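Local coordinates for protein lipoteichoic acid primase (Listeria monocytogenes, PDB 4UOP) that belongs to the sulfatase-like family of metal-dependent enzymes, here as the extracellular catalytic domain of lipoteichoic acid primase carrying a bound magnesium ion, at residues B[154-157]-B[158-162]. Numbering follows the deposited sequence.
Sequences HTND and ASFYN
Asn156 brings ND2 over one face of the Phe160 ring, at its CE1 rim, with the rest of the amide beyond the edge, in the surface loop that joins strand 149-153 to helix 163-169 of the sulfatase-type fold. The link between them is a type I beta turn from Asp157 to Phe160. Amide and ring planes are inclined by 42°, and ND2 of Asn156 lies 3.3 Å from CE1 of Phe160. Asparagine suits this place because its amide ends do different work: the NH2 sits above the ring rim, while OD1 accepts the N-H of Asp157 at 2.9 Å. That N-H comes from the side, almost at right angles to the C=O bond (95°), yet it limits how the amide can rotate. The first torsion of Asn156, -144°, is well off a staggered value, a swing that lets OD1 reach the next N-H while ND2 stays at the ring.

The Asp157 carboxylate leads away from the turn to a long, weak ion pair with Arg178. Ala158, small enough for a buried corner, packs on Asp164 and gives its N-H to Asp177 OD2; small, polar Ser159 suits the exposed corner. Phe160 also packs on Glu296 of the second subunit, about 10 Å from the magnesium ion. Its flat ring offers Asn156 a face and Asp157 an edge: Phe160 N closes the turn on Asp157 O at 3.1 Å, and that oxygen lies in the ring plane, 3.4 Å from CD1 of Phe160.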
ATOM      1  N   HIS B 154      15.375  16.124 -11.436  1.00 20.27           N
ATOM      2  CA  HIS B 154      15.688  14.778 -10.964  1.00 21.81           C
ATOM      3  C   HIS B 154      16.312  14.026 -12.125  1.00 21.37           C
ATOM      4  O   HIS B 154      15.838  14.170 -13.247  1.00 19.90           O
ATOM      5  CB  HIS B 154      14.419  14.083 -10.491  1.00 23.62           C
ATOM      6  CG  HIS B 154      14.642  12.699  -9.960  1.00 26.63           C
ATOM      7  ND1 HIS B 154      15.407  12.439  -8.841  1.00 28.05           N
ATOM      8  CD2 HIS B 154      14.188  11.501 -10.392  1.00 28.77           C
ATOM      9  CE1 HIS B 154      15.403  11.141  -8.600  1.00 29.47           C
ATOM     10  NE2 HIS B 154      14.676  10.548  -9.532  1.00 30.56           N
ATOM     11  N   THR B 155      17.369  13.249 -11.871  1.00 23.69           N
ATOM     12  CA  THR B 155      18.172  12.696 -12.972  1.00 25.28           C
ATOM     13  C   THR B 155      17.622  11.404 -13.579  1.00 27.38           C
ATOM     14  O   THR B 155      18.135  10.963 -14.612  1.00 26.45           O
ATOM     15  CB  THR B 155      19.652  12.477 -12.588  1.00 26.15           C
ATOM     16  OG1 THR B 155      19.755  11.439 -11.609  1.00 27.53           O
ATOM     17  CG2 THR B 155      20.286  13.765 -12.054  1.00 26.09           C
ATOM     18  N   ASN B 156      16.588  10.821 -12.984  1.00 27.96           N
ATOM     19  CA  ASN B 156      15.926   9.663 -13.585  1.00 32.91           C
ATOM     20  C   ASN B 156      14.790  10.058 -14.546  1.00 32.14           C
ATOM     21  O   ASN B 156      14.413  11.231 -14.640  1.00 28.77           O
ATOM     22  CB  ASN B 156      15.377   8.745 -12.495  1.00 35.87           C
ATOM     23  CG  ASN B 156      15.478   7.275 -12.856  1.00 40.34           C
ATOM     24  OD1 ASN B 156      15.684   6.905 -14.020  1.00 43.52           O
ATOM     25  ND2 ASN B 156      15.319   6.420 -11.850  1.00 43.85           N
ATOM     26  N   ASP B 157      14.252   9.071 -15.255  1.00 32.06           N
ATOM     27  CA  ASP B 157      13.191   9.314 -16.235  1.00 35.06           C
ATOM     28  C   ASP B 157      11.870   9.680 -15.557  1.00 33.51           C
ATOM     29  O   ASP B 157      11.463   9.040 -14.603  1.00 32.71           O
ATOM     30  CB  ASP B 157      12.997   8.084 -17.131  1.00 37.25           C
ATOM     31  CG  ASP B 157      14.215   7.803 -18.015  1.00 41.70           C
ATOM     32  OD1 ASP B 157      14.439   8.552 -18.997  1.00 45.52           O
ATOM     33  OD2 ASP B 157      14.952   6.828 -17.744  1.00 43.33           O
ATOM     34  N   ALA B 158      11.204  10.707 -16.068  1.00 33.55           N
ATOM     35  CA  ALA B 158       9.998  11.247 -15.439  1.00 32.82           C
ATOM     36  C   ALA B 158       8.767  10.354 -15.606  1.00 31.83           C
ATOM     37  O   ALA B 158       7.742  10.608 -14.969  1.00 30.93           O
ATOM     38  CB  ALA B 158       9.700  12.639 -15.971  1.00 34.11           C
ATOM     39  N   SER B 159       8.853   9.303 -16.423  1.00 29.79           N
ATOM     40  CA  SER B 159       7.803   8.272 -16.400  1.00 31.18           C
ATOM     41  C   SER B 159       7.651   7.600 -15.014  1.00 28.56           C
ATOM     42  O   SER B 159       6.564   7.133 -14.670  1.00 26.68           O
ATOM     43  CB  SER B 159       8.065   7.199 -17.465  1.00 32.61           C
ATOM     44  OG  SER B 159       9.314   6.570 -17.249  1.00 33.09           O
ATOM     45  N   PHE B 160       8.730   7.546 -14.227  1.00 28.86           N
ATOM     46  CA  PHE B 160       8.678   6.947 -12.877  1.00 28.18           C
ATOM     47  C   PHE B 160       7.636   7.645 -12.000  1.00 26.72           C
ATOM     48  O   PHE B 160       7.643   8.875 -11.861  1.00 25.64           O
ATOM     49  CB  PHE B 160      10.014   7.073 -12.134  1.00 30.16           C
ATOM     50  CG  PHE B 160      10.951   5.914 -12.261  1.00 32.56           C
ATOM     51  CD1 PHE B 160      11.897   5.885 -13.282  1.00 36.92           C
ATOM     52  CD2 PHE B 160      10.978   4.913 -11.299  1.00 35.65           C
ATOM     53  CE1 PHE B 160      12.813   4.845 -13.380  1.00 38.23           C
ATOM     54  CE2 PHE B 160      11.892   3.873 -11.385  1.00 37.06           C
ATOM     55  CZ  PHE B 160      12.808   3.839 -12.430  1.00 37.84           C
ATOM     56  N   TYR B 161       6.769   6.842 -11.396  1.00 25.66           N
ATOM     57  CA  TYR B 161       5.700   7.320 -10.513  1.00 26.88           C
ATOM     58  C   TYR B 161       4.768   8.340 -11.172  1.00 23.77           C
ATOM     59  O   TYR B 161       4.132   9.137 -10.475  1.00 22.66           O
ATOM     60  CB  TYR B 161       6.279   7.930  -9.221  1.00 29.27           C
ATOM     61  CG  TYR B 161       7.436   7.160  -8.623  1.00 33.20           C
ATOM     62  CD1 TYR B 161       7.339   5.794  -8.380  1.00 34.51           C
ATOM     63  CD2 TYR B 161       8.626   7.803  -8.299  1.00 35.52           C
ATOM     64  CE1 TYR B 161       8.404   5.090  -7.835  1.00 36.80           C
ATOM     65  CE2 TYR B 161       9.696   7.111  -7.742  1.00 38.05           C
ATOM     66  CZ  TYR B 161       9.586   5.756  -7.520  1.00 38.89           C
ATOM     67  OH  TYR B 161      10.660   5.085  -6.963  1.00 43.15           O
ATOM     68  N   ASN B 162       4.683   8.311 -12.499  1.00 21.89           N
ATOM     69  CA  ASN B 162       3.804   9.211 -13.230  1.00 22.67           C
ATOM     70  C   ASN B 162       4.209  10.692 -13.059  1.00 20.95           C
ATOM     71  O   ASN B 162       3.364  11.572 -13.146  1.00 20.81           O
ATOM     72  CB  ASN B 162       2.358   9.000 -12.774  1.00 22.97           C
ATOM     73  CG  ASN B 162       1.342   9.552 -13.750  1.00 24.09           C
ATOM     74  OD1 ASN B 162       1.494   9.406 -14.951  1.00 24.99           O
ATOM     75  ND2 ASN B 162       0.285  10.173 -13.232  1.00 25.36           N
TER